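Putative secreted endoglycosylceramidase (Rhodococcus hoagii, PDB 6JYZ) acts as an endogalactosylceramidase, a family 5 glycoside hydrolase that probably cleaves the O-glycosidic bond between glycan and ceramide. Local coordinates at residues 260-265 and 285-290; 217-222 and 243-248; 229-234 and 273-278. All coordinates share one frame; numbering follows the deposited sequence.

Interaction 1 of 3, residues 260-265 and 285-290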
loop_
_atom_site.group_PDB
_atom_site.type_symbol
_atom_site.label_atom_id
_atom_site.label_comp_id
_atom_site.label_asym_id
_atom_site.label_seq_id
_atom_site.Cartn_x
_atom_site.Cartn_y
_atom_site.Cartn_z
ATOM N N VAL A 260 12.142 -0.898 4.855
ATOM C CA VAL A 260 11.429 -2.181 4.958
ATOM C C VAL A 260 10.076 -1.865 5.554
ATOM O O VAL A 260 10.018 -1.458 6.725
ATOM C CB VAL A 260 12.225 -3.167 5.787
ATOM C CG1 VAL A 260 11.275 -4.331 6.106
ATOM C CG2 VAL A 260 13.408 -3.660 4.928
ATOM N N ILE A 261 9.018 -2.074 4.784
ATOM C CA ILE A 261 7.668 -1.771 5.232
ATOM C C ILE A 261 7.076 -3.118 5.642
ATOM O O ILE A 261 7.052 -4.080 4.864
ATOM C CB ILE A 261 6.922 -1.136 4.056
ATOM C CG1 ILE A 261 7.532 0.264 3.828
ATOM C CG2 ILE A 261 5.434 -1.032 4.324
ATOM C CD1 ILE A 261 7.159 0.872 2.460
ATOM N N PHE A 262 6.649 -3.208 6.904
ATOM C CA PHE A 262 6.165 -4.489 7.428
ATOM C C PHE A 262 4.804 -4.268 8.064
ATOM O O PHE A 262 4.484 -3.186 8.569
ATOM C CB PHE A 262 7.142 -5.105 8.428
ATOM C CG PHE A 262 7.169 -4.397 9.749
ATOM C CD1 PHE A 262 7.934 -3.254 9.974
ATOM C CD2 PHE A 262 6.414 -4.879 10.836
ATOM C CE1 PHE A 262 7.874 -2.602 11.198
ATOM C CE2 PHE A 262 6.383 -4.225 12.041
ATOM C CZ PHE A 262 7.118 -3.075 12.238
ATOM N N GLU A 263 4.009 -5.362 8.031
ATOM C CA GLU A 263 2.597 -5.260 8.392
ATOM C C GLU A 263 2.282 -6.134 9.592
ATOM O O GLU A 263 2.866 -7.225 9.757
ATOM C CB GLU A 263 1.720 -5.681 7.215
ATOM C CG GLU A 263 1.914 -4.717 6.018
ATOM C CD GLU A 263 1.029 -5.120 4.889
ATOM O OE1 GLU A 263 -0.112 -5.533 5.083
ATOM O OE2 GLU A 263 1.503 -5.037 3.688
ATOM N N PRO A 264 1.251 -5.833 10.370
ATOM C CA PRO A 264 0.665 -6.849 11.260
ATOM C C PRO A 264 -0.110 -7.819 10.369
ATOM O O PRO A 264 -0.233 -7.662 9.148
ATOM C CB PRO A 264 -0.316 -5.961 12.073
ATOM C CG PRO A 264 -0.834 -4.966 11.061
ATOM C CD PRO A 264 0.408 -4.624 10.224
ATOM N N SER A 265 -0.672 -8.855 10.981
ATOM C CA SER A 265 -1.503 -9.788 10.249
ATOM C C SER A 265 -2.717 -9.067 9.666
ATOM O O SER A 265 -3.101 -7.946 10.071
ATOM C CB SER A 265 -1.976 -10.991 11.058
ATOM O OG SER A 265 -3.263 -10.736 11.673
ATOM N N PRO A 285 17.126 -0.405 11.428
ATOM C CA PRO A 285 16.713 0.962 11.667
ATOM C C PRO A 285 15.803 1.548 10.589
ATOM O O PRO A 285 15.226 2.602 10.834
ATOM C CB PRO A 285 18.045 1.767 11.733
ATOM C CG PRO A 285 18.967 0.874 10.992
ATOM C CD PRO A 285 18.587 -0.575 11.296
ATOM N N LEU A 286 15.669 0.866 9.454
ATOM C CA LEU A 286 14.855 1.397 8.373
ATOM C C LEU A 286 13.504 0.706 8.249
ATOM O O LEU A 286 12.858 0.839 7.199
ATOM C CB LEU A 286 15.621 1.331 7.033
ATOM C CG LEU A 286 16.985 2.001 7.072
ATOM C CD1 LEU A 286 17.669 1.893 5.693
ATOM C CD2 LEU A 286 16.881 3.450 7.475
ATOM N N VAL A 287 13.055 0.054 9.328
ATOM C CA VAL A 287 11.698 -0.513 9.229
ATOM C C VAL A 287 10.636 0.559 9.429
ATOM O O VAL A 287 10.830 1.577 10.105
ATOM C CB VAL A 287 11.503 -1.647 10.275
ATOM C CG1 VAL A 287 12.447 -2.814 9.988
ATOM C CG2 VAL A 287 11.577 -1.164 11.730
ATOM N N VAL A 288 9.473 0.308 8.825
ATOM C CA VAL A 288 8.304 1.197 8.832
ATOM C C VAL A 288 7.083 0.329 9.099
ATOM O O VAL A 288 6.864 -0.651 8.364
ATOM C CB VAL A 288 8.197 1.913 7.471
ATOM C CG1 VAL A 288 6.864 2.664 7.391
ATOM C CG2 VAL A 288 9.406 2.832 7.217
ATOM N N PHE A 289 6.317 0.660 10.141
ATOM C CA PHE A 289 5.131 -0.121 10.478
ATOM C C PHE A 289 3.936 0.318 9.633
ATOM O O PHE A 289 3.652 1.524 9.501
ATOM C CB PHE A 289 4.840 0.105 11.967
ATOM C CG PHE A 289 3.667 -0.704 12.480
ATOM C CD1 PHE A 289 3.584 -2.073 12.238
ATOM C CD2 PHE A 289 2.609 -0.097 13.153
ATOM C CE1 PHE A 289 2.478 -2.823 12.698
ATOM C CE2 PHE A 289 1.521 -0.875 13.604
ATOM C CZ PHE A 289 1.465 -2.197 13.358
ATOM N N SER A 290 3.267 -0.637 8.983
ATOM C CA SER A 290 2.272 -0.334 7.966
ATOM C C SER A 290 0.991 -1.153 8.165
ATOM O O SER A 290 0.631 -1.969 7.314
ATOM C CB SER A 290 2.898 -0.575 6.610
ATOM O OG SER A 290 2.088 -0.057 5.580
HETATM O O HOH W 1 -1.185 -4.035 7.189
#
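Val260 opens the pairing with Leu286 and Val288, giving its N-H to Leu286 O (3.0 Å from Val260 N) and receiving Val288 N on its carbonyl oxygen. The two strands run parallel, and one residue further Ile261 and Val288 lie side by side on the same face. Ile261 touches with both branches: CG1 rests 4.1 Å from Val288 CB, whereas CG2 presses tightly on Ser290 CB, at 3.4 Å.

Phe262 turns to the other face, where Val260, Val287 and Phe289 also point. Its backbone is held twice, Phe262 N donating to Val288 O (3.0 Å) and Phe262 O accepting from Ser290 N (2.9 Å). With chi1 at 73°, CG sits between the backbone N and the carbonyl carbon, which swings the ring across the neighbouring strand. Phe289 CA then lies over one ring face, 4.2 Å from the centroid, and Phe262 CE2 comes to 3.5 Å from Phe289 CD1, the two ring planes inclined at 43°. Tyr321 meets the Phe262 ring edge-to-face and also packs on Phe289. Cut back to an alanine, this position is likely to leave a gap between Val287, Phe289 and Tyr321 and the Phe289 ring freer to turn.

Glu263 runs extended past Ser290 O, and one water donates to both Glu263 OE1 and that carbonyl. Pro264 follows, its CD 3.7 Å from Phe289 CE1 as the two side chains cross at about a right angle.

Backbone bonds thus fix the strand register, while the buried carboxylate of Glu263, besides its water link, takes partners outside: OE1 accepts from Glu222 N and OE2 pairs with Arg83. Arg83, which pairs with Asp218 as well, probably offsets the repulsion between these neighbouring acids.

Interaction 2 of 3, residues 217-222 and 243-248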
loop_
_atom_site.group_PDB
_atom_site.type_symbol
_atom_site.label_atom_id
_atom_site.label_comp_id
_atom_site.label_asym_id
_atom_site.label_seq_id
_atom_site.Cartn_x
_atom_site.Cartn_y
_atom_site.Cartn_z
ATOM N N TYR A 217 10.331 -1.855 0.492
ATOM C CA TYR A 217 9.767 -3.165 0.185
ATOM C C TYR A 217 8.702 -3.476 1.233
ATOM O O TYR A 217 9.057 -3.566 2.427
ATOM C CB TYR A 217 10.862 -4.234 0.312
ATOM C CG TYR A 217 12.184 -3.826 -0.285
ATOM C CD1 TYR A 217 12.338 -3.648 -1.626
ATOM C CD2 TYR A 217 13.240 -3.611 0.580
ATOM C CE1 TYR A 217 13.627 -3.245 -2.148
ATOM C CE2 TYR A 217 14.484 -3.228 0.125
ATOM C CZ TYR A 217 14.645 -3.098 -1.242
ATOM O OH TYR A 217 15.910 -2.727 -1.693
ATOM N N ASP A 218 7.458 -3.647 0.820
ATOM C CA ASP A 218 6.369 -4.082 1.708
ATOM C C ASP A 218 6.372 -5.608 1.591
ATOM O O ASP A 218 5.939 -6.187 0.583
ATOM C CB ASP A 218 5.064 -3.378 1.284
ATOM C CG ASP A 218 3.891 -3.575 2.232
ATOM O OD1 ASP A 218 3.921 -4.467 3.131
ATOM O OD2 ASP A 218 2.917 -2.848 2.016
ATOM N N LEU A 219 6.923 -6.247 2.646
ATOM C CA LEU A 219 7.384 -7.618 2.526
ATOM C C LEU A 219 6.315 -8.632 2.178
ATOM O O LEU A 219 6.554 -9.551 1.402
ATOM C CB LEU A 219 8.090 -8.032 3.811
ATOM C CG LEU A 219 9.315 -7.188 4.138
ATOM C CD1 LEU A 219 9.887 -7.659 5.502
ATOM C CD2 LEU A 219 10.385 -7.331 3.052
ATOM N N LEU A 220 5.115 -8.463 2.758
ATOM C CA LEU A 220 3.987 -9.297 2.335
ATOM C C LEU A 220 2.709 -8.578 2.714
ATOM O O LEU A 220 2.543 -8.190 3.917
ATOM C CB LEU A 220 4.035 -10.675 3.000
ATOM C CG LEU A 220 2.954 -11.671 2.571
ATOM C CD1 LEU A 220 3.017 -11.946 1.075
ATOM C CD2 LEU A 220 3.108 -12.941 3.365
ATOM N N ASN A 221 1.812 -8.411 1.770
ATOM C CA ASN A 221 0.546 -7.740 2.089
ATOM C C ASN A 221 -0.279 -8.622 3.010
ATOM O O ASN A 221 -0.383 -9.852 2.772
ATOM C CB ASN A 221 -0.250 -7.594 0.803
ATOM C CG ASN A 221 -1.598 -6.960 1.081
ATOM O OD1 ASN A 221 -1.649 -5.797 1.515
ATOM N ND2 ASN A 221 -2.682 -7.649 0.813
ATOM N N GLU A 222 -0.906 -8.010 4.009
ATOM C CA GLU A 222 -1.909 -8.615 4.929
ATOM C C GLU A 222 -1.622 -10.086 5.182
ATOM O O GLU A 222 -2.497 -10.957 4.933
ATOM C CB GLU A 222 -3.312 -8.394 4.386
ATOM C CG GLU A 222 -3.649 -6.924 4.334
ATOM C CD GLU A 222 -5.102 -6.587 4.082
ATOM O OE1 GLU A 222 -5.838 -7.469 3.621
ATOM O OE2 GLU A 222 -5.498 -5.387 4.238
ATOM N N ARG A 243 13.833 -13.189 8.148
ATOM C CA ARG A 243 14.535 -13.893 7.065
ATOM C C ARG A 243 14.559 -13.047 5.798
ATOM O O ARG A 243 15.620 -12.971 5.142
ATOM C CB ARG A 243 13.820 -15.213 6.769
ATOM C CG ARG A 243 14.036 -16.306 7.789
ATOM C CD ARG A 243 13.356 -17.596 7.321
ATOM N NE ARG A 243 13.981 -18.197 6.108
ATOM C CZ ARG A 243 13.640 -19.423 5.498
ATOM N NH1 ARG A 243 12.604 -20.090 5.940
ATOM N NH2 ARG A 243 14.345 -19.953 4.503
ATOM N N ALA A 244 13.463 -12.414 5.430
ATOM C CA ALA A 244 13.434 -11.632 4.200
ATOM C C ALA A 244 14.340 -10.425 4.328
ATOM O O ALA A 244 15.080 -10.127 3.366
ATOM C CB ALA A 244 12.015 -11.167 3.944
ATOM N N ILE A 245 14.361 -9.751 5.466
ATOM C CA ILE A 245 15.211 -8.556 5.633
ATOM C C ILE A 245 16.670 -8.994 5.503
ATOM O O ILE A 245 17.451 -8.270 4.821
ATOM C CB ILE A 245 14.953 -7.912 6.999
ATOM C CG1 ILE A 245 13.563 -7.298 7.016
ATOM C CG2 ILE A 245 16.015 -6.846 7.310
ATOM C CD1 ILE A 245 13.054 -6.922 8.427
ATOM N N ALA A 246 17.097 -10.105 6.105
ATOM C CA ALA A 246 18.530 -10.444 6.008
ATOM C C ALA A 246 18.858 -10.718 4.551
ATOM O O ALA A 246 19.944 -10.334 4.085
ATOM C CB ALA A 246 18.798 -11.697 6.849
ATOM N N ALA A 247 18.010 -11.385 3.788
ATOM C CA ALA A 247 18.304 -11.712 2.404
ATOM C C ALA A 247 18.336 -10.454 1.577
ATOM O O ALA A 247 19.209 -10.301 0.698
ATOM C CB ALA A 247 17.289 -12.695 1.891
ATOM N N ILE A 248 17.408 -9.518 1.802
ATOM C CA ILE A 248 17.359 -8.261 1.060
ATOM C C ILE A 248 18.610 -7.463 1.390
ATOM O O ILE A 248 19.207 -6.880 0.455
ATOM C CB ILE A 248 16.075 -7.503 1.468
ATOM C CG1 ILE A 248 14.890 -8.186 0.762
ATOM C CG2 ILE A 248 16.168 -6.042 1.066
ATOM C CD1 ILE A 248 13.484 -7.714 1.321
#
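Tyr217 and Ile248 pass alongside one another in opposite senses, so that the ring of the tyrosine is met by the branch methyl of the isoleucine. Ile248 CG2 approaches Tyr217 CE2 obliquely, at 3.4 Å, with Tyr217 CD2 somewhat further away. Its chi1 of -76° sets CG2 anti to the backbone N and sends CG1 and CD1 off on a separate course. The two arms therefore serve mainly different partners: CG2 meets the tyrosine, and CD1 reaches chiefly Leu219 CD2, at 3.6 Å.

Leu219 is forked in the same sense. Its CD2 methyl turns to Ile248, whose side chain it crosses obliquely, and faces Ala244 CB more loosely at 4.3 Å. The CD1 methyl goes to the other neighbour, lying 4.0 Å from Ile245 CG1, where the two side chains cross at about a right angle. Ala244, Ile245 and Ile248, spaced one and three residues apart, form a single helix flank. The small alanine lets Leu219 sit close to the helix, with the CA atoms of Leu219 and Ala244 7.5 Å apart.

The contact is wholly apolar, and the polar end of the tyrosine finds its partner beyond it: Tyr217 OH is hydrogen-bonded to Glu252. Trp201 and Ala205 of helix 193-206 also pack against Tyr217, while Val260 of the next strand touches both Leu219 and Ile245.

Strand 214-218, helix 230-251 and the adjoining parallel strand 259-262 make a beta-alpha-beta unit of the (beta/alpha)8 barrel found in glycoside hydrolase family 5. Here the following helix packs against the outward side of a barrel strand and the turn after it, just ahead of Asn221-Glu222, consistent with the Asn-Glu pair of the family signature.

Interaction 3 of 3, residues 229-234 and 273-278. With IPA (isopropyl alcohol), chain D.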
loop_
_atom_site.group_PDB
_atom_site.type_symbol
_atom_site.label_atom_id
_atom_site.label_comp_id
_atom_site.label_asym_id
_atom_site.label_seq_id
_atom_site.Cartn_x
_atom_site.Cartn_y
_atom_site.Cartn_z
ATOM N N ASP A 229 -3.298 -18.623 16.239
ATOM C CA ASP A 229 -4.014 -17.497 16.857
ATOM C C ASP A 229 -3.242 -16.213 16.637
ATOM O O ASP A 229 -2.117 -16.228 16.099
ATOM C CB ASP A 229 -4.139 -17.771 18.377
ATOM C CG ASP A 229 -2.814 -17.333 19.037
ATOM O OD1 ASP A 229 -1.740 -17.780 18.637
ATOM O OD2 ASP A 229 -2.860 -16.396 19.957
ATOM N N PRO A 230 -3.705 -15.050 17.087
ATOM C CA PRO A 230 -2.980 -13.789 16.833
ATOM C C PRO A 230 -1.592 -13.760 17.392
ATOM O O PRO A 230 -0.698 -13.188 16.738
ATOM C CB PRO A 230 -3.875 -12.735 17.496
ATOM C CG PRO A 230 -5.261 -13.343 17.286
ATOM C CD PRO A 230 -5.066 -14.826 17.637
ATOM N N PHE A 231 -1.318 -14.313 18.586
ATOM C CA PHE A 231 0.040 -14.227 19.104
ATOM C C PHE A 231 1.028 -15.113 18.356
ATOM O O PHE A 231 2.128 -14.670 17.995
ATOM C CB PHE A 231 0.092 -14.553 20.623
ATOM C CG PHE A 231 -0.658 -13.564 21.463
ATOM C CD1 PHE A 231 -0.220 -12.251 21.471
ATOM C CD2 PHE A 231 -1.750 -13.947 22.218
ATOM C CE1 PHE A 231 -0.913 -11.271 22.200
ATOM C CE2 PHE A 231 -2.421 -12.969 22.965
ATOM C CZ PHE A 231 -2.004 -11.672 22.921
ATOM N N ALA A 232 0.668 -16.362 18.129
ATOM C CA ALA A 232 1.591 -17.222 17.418
ATOM C C ALA A 232 1.631 -16.851 15.922
ATOM O O ALA A 232 2.678 -17.009 15.273
ATOM C CB ALA A 232 1.138 -18.657 17.584
ATOM N N ALA A 233 0.584 -16.258 15.401
ATOM C CA ALA A 233 0.624 -15.709 14.046
ATOM C C ALA A 233 1.618 -14.549 13.961
ATOM O O ALA A 233 2.429 -14.527 13.012
ATOM C CB ALA A 233 -0.711 -15.250 13.543
ATOM N N ALA A 234 1.522 -13.606 14.891
ATOM C CA ALA A 234 2.423 -12.478 14.829
ATOM C C ALA A 234 3.858 -12.968 14.902
ATOM O O ALA A 234 4.754 -12.403 14.257
ATOM C CB ALA A 234 2.136 -11.534 15.995
ATOM N N PHE A 273 -6.719 -3.270 15.262
ATOM C CA PHE A 273 -5.607 -3.585 16.144
ATOM C C PHE A 273 -5.345 -5.092 15.983
ATOM O O PHE A 273 -6.166 -5.801 15.431
ATOM C CB PHE A 273 -5.880 -3.189 17.623
ATOM C CG PHE A 273 -7.006 -3.983 18.247
ATOM C CD1 PHE A 273 -8.318 -3.601 18.046
ATOM C CD2 PHE A 273 -6.738 -5.073 19.067
ATOM C CE1 PHE A 273 -9.373 -4.294 18.663
ATOM C CE2 PHE A 273 -7.785 -5.745 19.709
ATOM C CZ PHE A 273 -9.076 -5.388 19.446
ATOM N N ASP A 274 -4.230 -5.542 16.573
ATOM C CA ASP A 274 -3.820 -6.948 16.475
ATOM C C ASP A 274 -2.631 -7.109 17.396
ATOM O O ASP A 274 -2.077 -6.129 17.911
ATOM C CB ASP A 274 -3.387 -7.239 15.033
ATOM C CG ASP A 274 -3.279 -8.658 14.666
ATOM O OD1 ASP A 274 -3.498 -9.574 15.465
ATOM O OD2 ASP A 274 -3.005 -8.809 13.418
ATOM N N ALA A 275 -2.263 -8.350 17.659
ATOM C CA ALA A 275 -0.942 -8.672 18.219
ATOM C C ALA A 275 0.102 -8.177 17.228
ATOM O O ALA A 275 -0.141 -8.061 16.023
ATOM C CB ALA A 275 -0.816 -10.165 18.394
ATOM N N LEU A 276 1.257 -7.801 17.729
ATOM C CA LEU A 276 2.324 -7.182 16.947
ATOM C C LEU A 276 3.457 -8.184 16.704
ATOM O O LEU A 276 3.939 -8.820 17.656
ATOM C CB LEU A 276 2.872 -5.954 17.659
ATOM C CG LEU A 276 1.894 -4.806 17.800
ATOM C CD1 LEU A 276 2.470 -3.634 18.522
ATOM C CD2 LEU A 276 1.367 -4.322 16.422
ATOM N N PRO A 277 3.965 -8.337 15.480
ATOM C CA PRO A 277 5.202 -9.083 15.258
ATOM C C PRO A 277 6.300 -8.652 16.220
ATOM O O PRO A 277 6.572 -7.455 16.361
ATOM C CB PRO A 277 5.573 -8.757 13.782
ATOM C CG PRO A 277 4.177 -8.535 13.161
ATOM C CD PRO A 277 3.449 -7.753 14.240
ATOM N N PRO A 278 6.929 -9.559 16.973
ATOM C CA PRO A 278 7.871 -9.135 18.011
ATOM C C PRO A 278 8.993 -8.283 17.442
ATOM O O PRO A 278 9.520 -8.524 16.371
ATOM C CB PRO A 278 8.355 -10.470 18.555
ATOM C CG PRO A 278 7.141 -11.402 18.378
ATOM C CD PRO A 278 6.543 -10.998 17.065
HETATM C C1 IPA D . -1.536 -4.265 20.993
HETATM C C2 IPA D . -2.376 -3.336 20.218
HETATM C C3 IPA D . -2.486 -2.019 20.923
HETATM O O2 IPA D . -1.635 -2.999 19.053
HETATM O O HOH W 2 -1.458 -11.531 14.505
#
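Ala275 supplies the central apolar contact, its methyl set against the first turn of helix 230-251. Around Ala275 CB stand Pro230 CB, Phe231 CD1 at 3.8 Å and Ala234 CB at 4.0 Å, and the methyl comes still nearer, 3.4 Å, to Pro230 O. The phenylalanine arrives by an indirect route: its CB leaves the helix away from the loop, yet the ring end turns back to meet the methyl obliquely. Further along, Ala234 CB packs on the Leu276 carbonyl and, loosely, on the ring of Pro277.

Polar atoms meet the other segment through carbon or through water. Ala234 O faces Pro277 CA in a C-H...O contact of 3.5 Å, and Pro278 CD lies close to the same oxygen. A water between the segments is placed to donate to Pro230 O (2.9 Å) and to Asp274 OD1 (3.0 Å), although other acceptors compete for its protons.

Conventional hydrogen bonds shape each segment separately. Asp229 is the N-cap of the helix, its OD1 accepting from Ala232 N at 2.8 Å on the syn side, while OD2 takes Phe231 N from above the carboxylate plane. In the loop, Asp274 OD1 receives a weak bond from Ala275 N; beyond the segment, OD2 is bonded to Ser265 OG. An isopropanol molecule, probably from the crystallisation liquor, donates a weak bond from O2 to Asp274 O.

Since prolines lack an N-H, Pro277 and Pro278 can present only carbon to Ala234 O. The join between helix start and loop thus rests on methyl packing, C-H...O contacts and a water, with Asp229 capping the helix and Asp274 tied to Ser265.

In the fold
The three contacts lie in the family 5 barrel around strand 214-218, helix 230-251, strand 259-262 and strand 287-289. Along the chain interaction 2 closes before interaction 1 opens, whereas interaction 3 crosses both. Interactions 1 and 2, with centres 9 Å apart, touch through the neighbouring strands 214-218 and 259-262, where Ile261 N probably bonds to Tyr217 O. Interaction 3 lies about 14 Å from interaction 1 between centres and joins it through Ser265 and Asp274. Its centre is about 17 Å from that of interaction 2, which uses the same helix further along. One helix thus packs on the barrel strands and, at its start, on the loop leading to strand 287-289.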